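PDB 4DXK: mandelate racemase / muconate lactonizing enzyme family protein, which probably acts as a metal-dependent racemase or lyase of the mandelate racemase subgroup in the enolase superfamily. Local coordinates for residues A[4-9]-A[51-56]; A[32-37]-A[292-297]; A[102-107]-A[329-334]; A[355-360]-A[378-383]. One frame throughout, in Å; residues are numbered along the deposited sequence.

Contact 1: A[4-9]-A[51-56]; sequences TKLETV and PRVIGR
Leu-6 and Ile-54 meet inside the N-terminal capping domain of the enolase fold, where the first strand of a four-stranded antiparallel sheet packs on the end of the first helix. The side chains meet only through carbon, though one methyl also rests on a backbone carbonyl. Val-53, in the last turn of the helix, and Ile-54, just beyond it, supply the side chains that meet the strand. From the strand, Leu-6 aims its side chain at the helix. Its CG sits anti to the carbonyl carbon (chi1 -69°), and CD1 comes 3.9 Å from Val-53 CG2, with the two side chains crossing nearly at right angles. Val-53 CG2 lies in the fork of the leucine, CD2 being 4.1 Å from it.

Ile-54, the next residue, reaches in with its CD1 methyl. A second bend in its chain (chi2 -63°) brings CD1 over the strand backbone, 3.6 Å from Thr-4 O and 3.8 Å from Lys-5 CA, while Leu-6 CG stands 4.3 Å from the same methyl. A type II turn from Val-53 to Arg-56, closed by Arg-56 N to Val-53 O at 3.0 Å, redirects the chain here, with Gly-55 at positive phi. On the strand, Thr-4 and Lys-5 both face His-23 in a classic beta bulge.

Leu-6 also rests on Val-45, Ile-49 and Ala-50 of helix 38-53, Val-53 leans on Leu-64 of helix 61-68, and strands 17-24 and 390-396 flank strand 3-11 on its two edges.

Contact 2: A[32-37]-A[292-297]; sequences GETFFG and ISWCGG
Two hydrogen bonds join Thr-34 and Phe-35 to the loop holding Ser-293 and Trp-294. Thr-34 OG1, swung anti to its own N (chi1 -171°), donates to Ser-293 O at 2.9 Å, reaching that oxygen from above the carbonyl plane. Trp-294 NE1 gives its proton to Phe-35 O at 3.0 Å; the bond is bent, at 139°, and the oxygen is tilted from the indole plane. Ser-293 OG is hydrogen-bonded to Asp-291 OD1, and Ser-293 CB sits 3.3 Å from Glu-33 O, a buried carbonyl that finds no polar partner.

The aromatic contacts gather at the far end of the indole. Phe-36 CD2 touches Trp-294 CZ2 at 3.6 Å; the two six-membered rings are near parallel (24°) but slid so far apart that they barely overlap. Phe-35 CD2 stands over the centre of the Phe-36 ring, and its own approach to Trp-294 CZ2 is looser, 4.2 Å. Leu-72 of a second subunit packs against both Phe-36 and Trp-294.

The Trp-294 side chain lies about 7 Å from the sodium ion bound by Glu-216, Glu-242 and Glu-268. A capping domain meeting the loop after a barrel strand beside the metal is as in enolase-superfamily active sites.

Contact 3: A[102-107]-A[329-334]; sequences PIAQLL and STHLSL
His-331 pushes its imidazole into the first turn of helix 103-106, tying the end of the capping domain to helix 323-335 of the alpha/beta barrel. Its CG lies anti to the carbonyl carbon (chi1 -76°), and the ring is turned by chi2 -87° so that ND1 meets the Ala-104 amide. ND1 accepts the N-H of Ala-104, N to ND1 3.1 Å. The bond is bent (143°), and the donor lies somewhat out of the ring plane. One face of the ring is taken by Ile-103, whose CB makes a CH-pi contact 4.0 Å from the centroid, displaced toward the rim, and the two side chains cross at about a right angle. Pro-102 CB approaches the ring edge, 4.0 Å from His-331 CE1. Three consecutive residues thus meet the imidazole: Pro-102 and the Ala-104 amide near its edge, Ile-103 over one face.

Around this first shell, carbon contacts bring the two helices together. With only a methyl at Ala-104 the backbones come close: its CB lies 3.5 Å from His-331 O, and the nearest CA pair, Ala-104 and His-331, is only 4.6 Å apart. One turn on, Leu-107 CD1 slides over the helix backbone, 3.8 Å from Leu-332 CA.

Farther out, Trp-92 and Leu-298 back Ile-103, which is also held by a backbone hydrogen bond to Gly-375. Arg-302 of another subunit reaches Leu-107 O. What fixes the imidazole is a grip at both nitrogens: with ND1 engaged as acceptor, NE2 bonds to Leu-376 O, consistent with the proton residing on NE2.

Contact 4: A[355-360]-A[378-383]; sequences DLVTAL and MELHPD
Val-357 and Leu-380 face each other as a single antiparallel, non-hydrogen-bonded pair, with His-381 N to Leu-356 O at 2.8 Å on one flank and Thr-358 N to Glu-379 O, also 2.8 Å, on the other. The first of these is nearly straight (166°) but comes in from above the carbonyl plane; the second runs close to the C=O axis. Thr-358 adds a third link through its side chain: OG1, placed between its N and its carbonyl carbon (chi1 54°), accepts the N-H of Glu-379, N to OG1 3.0 Å. A water bonded to this hydroxyl makes a weak bond to Glu-379 OE1.

These segments follow the last long barrel helix, and the chain goes on from here to strand 390-396 of the capping-domain sheet; Leu-356 packs on Trp-19 and Leu-380 on Leu-21 of strand 17-24. Toward helix 323-335, Met-378 bends at chi3 (-63°) to set CE against Val-357 CG2, a tight 3.4 Å, and Pro-323 of that helix touches both residues. At the His-381 end, Asp-355 O lies 3.3 Å from His-381 CB and Val-357 O sits at the imidazole edge, while His-381 ND1 donates to Pro-382 O at 3.0 Å, within the ring plane.

Contacts 2 and 3 join the capping domain to the barrel and touch one another: Ile-292 CD1 lies 3.6 Å from Ser-329 OG, and Ile-292 CG2 is 4.1 Å from Leu-332 CD2. Contact 1 stays within the capping domain, its centre 17 Å from that of contact 2, yet strand 3-11 reaches contact 4 through Val-9 CG2 and Leu-380 CD1, 4.2 Å apart. Contacts 2 and 4 come within about 6 Å at their nearest atoms, and Pro-323 bridges them by packing on Glu-33, Val-357 and Met-378. Of the four, contact 2 carries the tryptophan beside the sodium site, and its Trp-294 packs on the metal ligand Glu-268.

Contact 1: A[4-9]-A[51-56]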
loop_
_atom_site.group_PDB
_atom_site.type_symbol
_atom_site.label_atom_id
_atom_site.label_comp_id
_atom_site.label_asym_id
_atom_site.label_seq_id
_atom_site.Cartn_x
_atom_site.Cartn_y
_atom_site.Cartn_z
ATOM N N THR A 4 15.743 -7.665 49.350
ATOM C CA THR A 4 16.076 -6.902 50.544
ATOM C C THR A 4 16.985 -5.715 50.261
ATOM O O THR A 4 16.920 -4.704 50.962
ATOM C CB THR A 4 16.778 -7.787 51.576
ATOM O OG1 THR A 4 17.834 -8.493 50.914
ATOM C CG2 THR A 4 15.794 -8.771 52.209
ATOM N N LYS A 5 17.904 -5.864 49.309
ATOM C CA LYS A 5 18.867 -4.799 49.013
ATOM C C LYS A 5 19.181 -4.739 47.531
ATOM O O LYS A 5 19.196 -5.762 46.849
ATOM C CB LYS A 5 20.192 -5.024 49.751
ATOM C CG LYS A 5 20.087 -5.247 51.239
ATOM C CD LYS A 5 21.409 -5.733 51.815
ATOM C CE LYS A 5 22.560 -4.816 51.433
ATOM N NZ LYS A 5 23.839 -5.202 52.108
ATOM N N LEU A 6 19.446 -3.534 47.041
ATOM C CA LEU A 6 20.019 -3.348 45.716
ATOM C C LEU A 6 21.400 -2.767 45.879
ATOM O O LEU A 6 21.583 -1.739 46.545
ATOM C CB LEU A 6 19.202 -2.383 44.863
ATOM C CG LEU A 6 17.821 -2.774 44.372
ATOM C CD1 LEU A 6 17.400 -1.835 43.235
ATOM C CD2 LEU A 6 17.780 -4.239 43.940
ATOM N N GLU A 7 22.376 -3.417 45.266
ATOM C CA GLU A 7 23.766 -3.004 45.362
ATOM C C GLU A 7 24.267 -2.704 43.957
ATOM O O GLU A 7 24.031 -3.486 43.031
ATOM C CB GLU A 7 24.592 -4.123 46.003
ATOM C CG GLU A 7 26.094 -3.896 45.974
ATOM C CD GLU A 7 26.872 -5.070 46.542
ATOM O OE1 GLU A 7 26.277 -6.145 46.782
ATOM O OE2 GLU A 7 28.091 -4.923 46.750
ATOM N N THR A 8 24.937 -1.574 43.782
ATOM C CA THR A 8 25.615 -1.302 42.526
ATOM C C THR A 8 27.118 -1.298 42.751
ATOM O O THR A 8 27.596 -0.878 43.809
ATOM C CB THR A 8 25.175 0.029 41.922
ATOM O OG1 THR A 8 25.231 1.049 42.927
ATOM C CG2 THR A 8 23.751 -0.075 41.380
ATOM N N VAL A 9 27.861 -1.764 41.750
ATOM C CA VAL A 9 29.312 -1.872 41.826
ATOM C C VAL A 9 29.911 -1.283 40.562
ATOM O O VAL A 9 29.458 -1.585 39.449
ATOM C CB VAL A 9 29.758 -3.344 41.948
ATOM C CG1 VAL A 9 31.272 -3.443 42.087
ATOM C CG2 VAL A 9 29.077 -4.017 43.123
ATOM N N PRO A 51 13.130 2.000 45.215
ATOM C CA PRO A 51 11.868 2.153 45.955
ATOM C C PRO A 51 10.734 1.294 45.397
ATOM O O PRO A 51 9.771 1.024 46.124
ATOM C CB PRO A 51 11.544 3.647 45.813
ATOM C CG PRO A 51 12.318 4.103 44.626
ATOM C CD PRO A 51 13.570 3.272 44.613
ATOM N N ARG A 52 10.840 0.863 44.142
ATOM C CA ARG A 52 9.804 0.046 43.532
ATOM C C ARG A 52 9.983 -1.452 43.742
ATOM O O ARG A 52 9.038 -2.219 43.541
ATOM C CB ARG A 52 9.718 0.334 42.037
ATOM C CG ARG A 52 9.109 1.683 41.751
ATOM C CD ARG A 52 9.256 2.088 40.297
ATOM N NE ARG A 52 8.543 3.334 40.031
ATOM C CZ ARG A 52 8.977 4.536 40.391
ATOM N NH1 ARG A 52 10.135 4.675 41.021
ATOM N NH2 ARG A 52 8.250 5.614 40.112
ATOM N N VAL A 53 11.179 -1.892 44.126
ATOM C CA VAL A 53 11.420 -3.336 44.175
ATOM C C VAL A 53 11.824 -3.901 45.539
ATOM O O VAL A 53 11.710 -5.105 45.746
ATOM C CB VAL A 53 12.434 -3.804 43.106
ATOM C CG1 VAL A 53 12.020 -3.310 41.727
ATOM C CG2 VAL A 53 13.845 -3.348 43.457
ATOM N N ILE A 54 12.311 -3.074 46.457
ATOM C CA ILE A 54 12.607 -3.583 47.794
ATOM C C ILE A 54 11.315 -4.113 48.401
ATOM O O ILE A 54 10.290 -3.418 48.398
ATOM C CB ILE A 54 13.203 -2.505 48.725
ATOM C CG1 ILE A 54 14.520 -1.973 48.163
ATOM C CG2 ILE A 54 13.394 -3.054 50.146
ATOM C CD1 ILE A 54 15.603 -3.010 48.069
ATOM N N GLY A 55 11.364 -5.343 48.903
ATOM C CA GLY A 55 10.196 -5.974 49.491
ATOM C C GLY A 55 9.409 -6.831 48.513
ATOM O O GLY A 55 8.501 -7.556 48.924
ATOM N N ARG A 56 9.744 -6.758 47.223
ATOM C CA ARG A 56 9.009 -7.493 46.190
ATOM C C ARG A 56 9.560 -8.901 45.969
ATOM O O ARG A 56 10.738 -9.172 46.223
ATOM C CB ARG A 56 9.050 -6.725 44.870
ATOM C CG ARG A 56 8.317 -5.387 44.899
ATOM C CD ARG A 56 6.816 -5.584 44.736
ATOM N NE ARG A 56 6.533 -6.315 43.502
ATOM C CZ ARG A 56 6.253 -5.756 42.327
ATOM N NH1 ARG A 56 6.166 -4.434 42.201
ATOM N NH2 ARG A 56 6.038 -6.527 41.268
#

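Contact 2: A[32-37]-A[292-297]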
loop_
_atom_site.group_PDB
_atom_site.type_symbol
_atom_site.label_atom_id
_atom_site.label_comp_id
_atom_site.label_asym_id
_atom_site.label_seq_id
_atom_site.Cartn_x
_atom_site.Cartn_y
_atom_site.Cartn_z
ATOM N N GLY A 32 23.600 -8.821 37.774
ATOM C CA GLY A 32 23.318 -8.273 36.458
ATOM C C GLY A 32 24.373 -7.244 36.090
ATOM O O GLY A 32 25.212 -6.876 36.908
ATOM N N GLU A 33 24.308 -6.745 34.861
ATOM C CA GLU A 33 25.359 -5.900 34.316
ATOM C C GLU A 33 24.805 -5.074 33.178
ATOM O O GLU A 33 23.912 -5.521 32.465
ATOM C CB GLU A 33 26.494 -6.796 33.801
ATOM C CG GLU A 33 27.766 -6.120 33.308
ATOM C CD GLU A 33 28.676 -7.138 32.630
ATOM O OE1 GLU A 33 29.549 -7.740 33.306
ATOM O OE2 GLU A 33 28.467 -7.383 31.422
ATOM N N THR A 34 25.350 -3.882 32.994
ATOM C CA THR A 34 25.114 -3.116 31.782
ATOM C C THR A 34 26.359 -2.285 31.472
ATOM O O THR A 34 27.364 -2.368 32.183
ATOM C CB THR A 34 23.806 -2.283 31.853
ATOM O OG1 THR A 34 23.532 -1.720 30.565
ATOM C CG2 THR A 34 23.917 -1.175 32.876
ATOM N N PHE A 35 26.289 -1.507 30.399
ATOM C CA PHE A 35 27.466 -0.864 29.834
ATOM C C PHE A 35 27.061 0.495 29.289
ATOM O O PHE A 35 26.002 0.626 28.661
ATOM C CB PHE A 35 27.998 -1.746 28.695
ATOM C CG PHE A 35 29.406 -1.438 28.257
ATOM C CD1 PHE A 35 30.473 -2.063 28.876
ATOM C CD2 PHE A 35 29.660 -0.587 27.188
ATOM C CE1 PHE A 35 31.782 -1.829 28.459
ATOM C CE2 PHE A 35 30.965 -0.345 26.769
ATOM C CZ PHE A 35 32.018 -0.968 27.409
ATOM N N PHE A 36 27.928 1.484 29.529
ATOM C CA PHE A 36 27.794 2.906 29.150
ATOM C C PHE A 36 27.025 3.707 30.186
ATOM O O PHE A 36 25.970 3.285 30.669
ATOM C CB PHE A 36 27.178 3.147 27.767
ATOM C CG PHE A 36 28.069 2.777 26.615
ATOM C CD1 PHE A 36 29.391 3.211 26.547
ATOM C CD2 PHE A 36 27.564 2.013 25.566
ATOM C CE1 PHE A 36 30.195 2.866 25.464
ATOM C CE2 PHE A 36 28.358 1.678 24.476
ATOM C CZ PHE A 36 29.674 2.100 24.426
ATOM N N GLY A 37 27.562 4.877 30.515
ATOM C CA GLY A 37 26.911 5.782 31.442
ATOM C C GLY A 37 26.713 5.144 32.797
ATOM O O GLY A 37 25.646 5.279 33.403
ATOM N N ILE A 292 21.225 -7.533 25.452
ATOM C CA ILE A 292 20.311 -7.818 26.544
ATOM C C ILE A 292 20.348 -6.762 27.640
ATOM O O ILE A 292 19.361 -6.574 28.347
ATOM C CB ILE A 292 20.577 -9.206 27.159
ATOM C CG1 ILE A 292 21.989 -9.295 27.720
ATOM C CG2 ILE A 292 20.326 -10.313 26.139
ATOM C CD1 ILE A 292 22.225 -10.583 28.461
ATOM N N SER A 293 21.481 -6.081 27.782
ATOM C CA SER A 293 21.636 -5.045 28.807
ATOM C C SER A 293 21.193 -3.658 28.350
ATOM O O SER A 293 21.238 -2.706 29.141
ATOM C CB SER A 293 23.078 -4.986 29.328
ATOM O OG SER A 293 23.963 -4.364 28.416
ATOM N N TRP A 294 20.788 -3.549 27.080
ATOM C CA TRP A 294 20.357 -2.286 26.483
ATOM C C TRP A 294 18.908 -2.343 25.993
ATOM O O TRP A 294 18.372 -1.309 25.607
ATOM C CB TRP A 294 21.254 -1.903 25.294
ATOM C CG TRP A 294 22.692 -1.643 25.639
ATOM C CD1 TRP A 294 23.213 -1.435 26.886
ATOM C CD2 TRP A 294 23.804 -1.602 24.726
ATOM N NE1 TRP A 294 24.571 -1.250 26.801
ATOM C CE2 TRP A 294 24.960 -1.341 25.490
ATOM C CE3 TRP A 294 23.930 -1.721 23.336
ATOM C CZ2 TRP A 294 26.227 -1.218 24.914
ATOM C CZ3 TRP A 294 25.189 -1.607 22.767
ATOM C CH2 TRP A 294 26.317 -1.350 23.552
ATOM N N CYS A 295 18.286 -3.530 25.980
ATOM C CA CYS A 295 17.011 -3.709 25.276
ATOM C C CYS A 295 15.837 -4.043 26.171
ATOM O O CYS A 295 14.728 -4.219 25.664
ATOM C CB CYS A 295 17.132 -4.804 24.203
ATOM S SG CYS A 295 17.166 -6.486 24.854
ATOM N N GLY A 296 16.079 -4.176 27.473
ATOM C CA GLY A 296 15.039 -4.608 28.398
ATOM C C GLY A 296 15.305 -5.955 29.060
ATOM O O GLY A 296 14.388 -6.580 29.604
ATOM N N GLY A 297 16.538 -6.433 28.989
ATOM C CA GLY A 297 16.931 -7.626 29.720
ATOM C C GLY A 297 16.703 -8.905 28.948
ATOM O O GLY A 297 16.286 -8.898 27.782
#

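Contact 3: A[102-107]-A[329-334]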
loop_
_atom_site.group_PDB
_atom_site.type_symbol
_atom_site.label_atom_id
_atom_site.label_comp_id
_atom_site.label_asym_id
_atom_site.label_seq_id
_atom_site.Cartn_x
_atom_site.Cartn_y
_atom_site.Cartn_z
ATOM N N PRO A 102 20.452 -23.808 35.133
ATOM C CA PRO A 102 21.040 -22.737 34.318
ATOM C C PRO A 102 19.972 -21.867 33.666
ATOM O O PRO A 102 18.874 -22.353 33.367
ATOM C CB PRO A 102 21.795 -23.508 33.226
ATOM C CG PRO A 102 21.997 -24.900 33.800
ATOM C CD PRO A 102 20.744 -25.145 34.594
ATOM N N ILE A 103 20.289 -20.603 33.429
ATOM C CA ILE A 103 19.348 -19.727 32.731
ATOM C C ILE A 103 18.849 -20.318 31.403
ATOM O O ILE A 103 17.657 -20.237 31.107
ATOM C CB ILE A 103 19.908 -18.297 32.562
ATOM C CG1 ILE A 103 19.923 -17.584 33.920
ATOM C CG2 ILE A 103 19.100 -17.491 31.546
ATOM C CD1 ILE A 103 20.744 -16.313 33.939
ATOM N N ALA A 104 19.732 -20.939 30.623
ATOM C CA ALA A 104 19.304 -21.488 29.338
ATOM C C ALA A 104 18.167 -22.490 29.517
ATOM O O ALA A 104 17.268 -22.575 28.688
ATOM C CB ALA A 104 20.467 -22.131 28.605
ATOM N N GLN A 105 18.202 -23.255 30.603
ATOM C CA GLN A 105 17.120 -24.188 30.881
ATOM C C GLN A 105 15.817 -23.450 31.172
ATOM O O GLN A 105 14.760 -23.796 30.639
ATOM C CB GLN A 105 17.465 -25.117 32.045
ATOM C CG GLN A 105 16.325 -26.085 32.351
ATOM C CD GLN A 105 15.997 -26.966 31.157
ATOM O OE1 GLN A 105 16.862 -27.667 30.651
ATOM N NE2 GLN A 105 14.756 -26.918 30.699
ATOM N N LEU A 106 15.885 -22.425 32.009
ATOM C CA LEU A 106 14.696 -21.681 32.384
ATOM C C LEU A 106 14.080 -20.954 31.198
ATOM O O LEU A 106 12.887 -20.678 31.211
ATOM C CB LEU A 106 15.007 -20.710 33.528
ATOM C CG LEU A 106 15.423 -21.376 34.840
ATOM C CD1 LEU A 106 15.655 -20.301 35.882
ATOM C CD2 LEU A 106 14.376 -22.384 35.310
ATOM N N LEU A 107 14.877 -20.640 30.179
ATOM C CA LEU A 107 14.349 -20.029 28.963
ATOM C C LEU A 107 13.549 -20.998 28.086
ATOM O O LEU A 107 12.827 -20.556 27.187
ATOM C CB LEU A 107 15.474 -19.391 28.140
ATOM C CG LEU A 107 16.203 -18.227 28.804
ATOM C CD1 LEU A 107 17.416 -17.837 27.980
ATOM C CD2 LEU A 107 15.283 -17.040 29.018
ATOM N N SER A 329 24.099 -13.651 27.519
ATOM C CA SER A 329 23.802 -13.731 26.093
ATOM C C SER A 329 24.036 -15.140 25.569
ATOM O O SER A 329 23.303 -15.622 24.694
ATOM C CB SER A 329 24.654 -12.746 25.302
ATOM O OG SER A 329 24.353 -11.411 25.681
ATOM N N THR A 330 25.083 -15.791 26.070
ATOM C CA THR A 330 25.355 -17.162 25.671
ATOM C C THR A 330 24.225 -18.095 26.114
ATOM O O THR A 330 23.811 -18.961 25.348
ATOM C CB THR A 330 26.737 -17.627 26.158
ATOM O OG1 THR A 330 27.740 -16.732 25.654
ATOM C CG2 THR A 330 27.047 -19.021 25.650
ATOM N N HIS A 331 23.693 -17.902 27.325
ATOM C CA HIS A 331 22.512 -18.676 27.743
ATOM C C HIS A 331 21.359 -18.493 26.750
ATOM O O HIS A 331 20.718 -19.455 26.328
ATOM C CB HIS A 331 22.026 -18.273 29.142
ATOM C CG HIS A 331 22.860 -18.811 30.260
ATOM N ND1 HIS A 331 22.652 -20.055 30.815
ATOM C CD2 HIS A 331 23.904 -18.267 30.929
ATOM C CE1 HIS A 331 23.536 -20.255 31.777
ATOM N NE2 HIS A 331 24.307 -19.184 31.868
ATOM N N LEU A 332 21.079 -17.249 26.380
ATOM C CA LEU A 332 20.034 -16.980 25.395
ATOM C C LEU A 332 20.316 -17.652 24.053
ATOM O O LEU A 332 19.423 -18.251 23.446
ATOM C CB LEU A 332 19.868 -15.480 25.210
ATOM C CG LEU A 332 18.870 -15.039 24.133
ATOM C CD1 LEU A 332 17.452 -15.514 24.432
ATOM C CD2 LEU A 332 18.913 -13.525 23.964
ATOM N N SER A 333 21.567 -17.594 23.622
ATOM C CA SER A 333 21.971 -18.189 22.356
ATOM C C SER A 333 21.935 -19.712 22.358
ATOM O O SER A 333 21.808 -20.307 21.298
ATOM C CB SER A 333 23.365 -17.701 21.970
ATOM O OG SER A 333 23.319 -16.333 21.611
ATOM N N LEU A 334 22.068 -20.349 23.520
ATOM C CA LEU A 334 21.949 -21.802 23.574
ATOM C C LEU A 334 20.488 -22.231 23.579
ATOM O O LEU A 334 20.154 -23.333 23.150
ATOM C CB LEU A 334 22.678 -22.382 24.791
ATOM C CG LEU A 334 24.186 -22.125 24.815
ATOM C CD1 LEU A 334 24.808 -22.902 25.961
ATOM C CD2 LEU A 334 24.879 -22.478 23.518
#

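Contact 4: A[355-360]-A[378-383]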
loop_
_atom_site.group_PDB
_atom_site.type_symbol
_atom_site.label_atom_id
_atom_site.label_comp_id
_atom_site.label_asym_id
_atom_site.label_seq_id
_atom_site.Cartn_x
_atom_site.Cartn_y
_atom_site.Cartn_z
ATOM N N ASP A 355 39.318 -11.574 36.135
ATOM C CA ASP A 355 39.550 -10.969 37.441
ATOM C C ASP A 355 38.273 -10.404 38.045
ATOM O O ASP A 355 38.224 -10.106 39.238
ATOM C CB ASP A 355 40.592 -9.860 37.332
ATOM C CG ASP A 355 41.930 -10.382 36.910
ATOM O OD1 ASP A 355 42.196 -11.557 37.220
ATOM O OD2 ASP A 355 42.696 -9.634 36.267
ATOM N N LEU A 356 37.251 -10.250 37.212
ATOM C CA LEU A 356 35.998 -9.651 37.640
ATOM C C LEU A 356 35.016 -10.688 38.176
ATOM O O LEU A 356 34.229 -10.400 39.087
ATOM C CB LEU A 356 35.353 -8.900 36.476
ATOM C CG LEU A 356 35.999 -7.581 36.058
ATOM C CD1 LEU A 356 35.415 -7.104 34.740
ATOM C CD2 LEU A 356 35.795 -6.533 37.143
ATOM N N VAL A 357 35.041 -11.884 37.593
ATOM C CA VAL A 357 34.043 -12.904 37.903
ATOM C C VAL A 357 34.686 -14.259 38.166
ATOM O O VAL A 357 35.851 -14.470 37.839
ATOM C CB VAL A 357 33.002 -13.033 36.777
ATOM C CG1 VAL A 357 32.150 -11.763 36.677
ATOM C CG2 VAL A 357 33.697 -13.321 35.454
ATOM N N THR A 358 33.917 -15.177 38.746
ATOM C CA THR A 358 34.454 -16.456 39.211
ATOM C C THR A 358 34.608 -17.503 38.115
ATOM O O THR A 358 35.358 -18.469 38.274
ATOM C CB THR A 358 33.564 -17.065 40.295
ATOM O OG1 THR A 358 32.219 -17.151 39.806
ATOM C CG2 THR A 358 33.598 -16.218 41.562
ATOM N N ALA A 359 33.889 -17.327 37.015
ATOM C CA ALA A 359 33.930 -18.273 35.908
ATOM C C ALA A 359 33.476 -17.556 34.657
ATOM O O ALA A 359 32.781 -16.543 34.734
ATOM C CB ALA A 359 33.033 -19.470 36.187
ATOM N N LEU A 360 33.861 -18.090 33.505
ATOM C CA LEU A 360 33.562 -17.471 32.223
ATOM C C LEU A 360 33.030 -18.495 31.240
ATOM O O LEU A 360 33.316 -19.683 31.369
ATOM C CB LEU A 360 34.830 -16.843 31.636
ATOM C CG LEU A 360 35.355 -15.588 32.328
ATOM C CD1 LEU A 360 36.744 -15.230 31.823
ATOM C CD2 LEU A 360 34.397 -14.431 32.106
ATOM N N MET A 378 28.092 -17.824 37.300
ATOM C CA MET A 378 29.209 -16.989 37.719
ATOM C C MET A 378 28.765 -15.982 38.762
ATOM O O MET A 378 27.590 -15.623 38.837
ATOM C CB MET A 378 29.772 -16.229 36.521
ATOM C CG MET A 378 28.881 -15.059 36.149
ATOM S SD MET A 378 28.874 -14.439 34.473
ATOM C CE MET A 378 30.525 -13.849 34.240
ATOM N N GLU A 379 29.727 -15.564 39.587
ATOM C CA GLU A 379 29.545 -14.521 40.594
ATOM C C GLU A 379 30.684 -13.507 40.447
ATOM O O GLU A 379 31.658 -13.778 39.751
ATOM C CB GLU A 379 29.581 -15.131 42.001
ATOM C CG GLU A 379 28.337 -15.932 42.408
ATOM C CD GLU A 379 28.198 -17.266 41.677
ATOM O OE1 GLU A 379 29.219 -17.963 41.489
ATOM O OE2 GLU A 379 27.060 -17.621 41.295
ATOM N N LEU A 380 30.568 -12.338 41.077
ATOM C CA LEU A 380 31.708 -11.435 41.158
ATOM C C LEU A 380 32.837 -12.141 41.903
ATOM O O LEU A 380 32.606 -12.906 42.856
ATOM C CB LEU A 380 31.350 -10.116 41.848
ATOM C CG LEU A 380 30.487 -9.153 41.033
ATOM C CD1 LEU A 380 30.336 -7.835 41.768
ATOM C CD2 LEU A 380 31.069 -8.917 39.650
ATOM N N HIS A 381 34.056 -11.905 41.441
ATOM C CA HIS A 381 35.225 -12.564 41.998
ATOM C C HIS A 381 35.401 -12.138 43.456
ATOM O O HIS A 381 35.195 -10.967 43.784
ATOM C CB HIS A 381 36.457 -12.179 41.177
ATOM C CG HIS A 381 37.613 -13.117 41.332
ATOM N ND1 HIS A 381 38.412 -13.133 42.454
ATOM C CD2 HIS A 381 38.115 -14.058 40.497
ATOM C CE1 HIS A 381 39.354 -14.050 42.308
ATOM N NE2 HIS A 381 39.197 -14.623 41.128
ATOM N N PRO A 382 35.758 -13.080 44.348
ATOM C CA PRO A 382 35.960 -12.677 45.746
ATOM C C PRO A 382 37.065 -11.632 45.862
ATOM O O PRO A 382 37.984 -11.639 45.038
ATOM C CB PRO A 382 36.357 -13.986 46.447
ATOM C CG PRO A 382 36.720 -14.938 45.353
ATOM C CD PRO A 382 35.905 -14.534 44.163
ATOM N N ASP A 383 36.959 -10.771 46.871
ATOM C CA ASP A 383 37.787 -9.569 47.030
ATOM C C ASP A 383 38.307 -8.950 45.735
ATOM O O ASP A 383 39.515 -8.891 45.498
ATOM C CB ASP A 383 38.925 -9.759 48.039
ATOM C CG ASP A 383 39.223 -8.479 48.812
ATOM O OD1 ASP A 383 38.291 -7.938 49.446
ATOM O OD2 ASP A 383 40.372 -7.996 48.768
HETATM O O HOH W 1 31.457 -19.859 39.742
#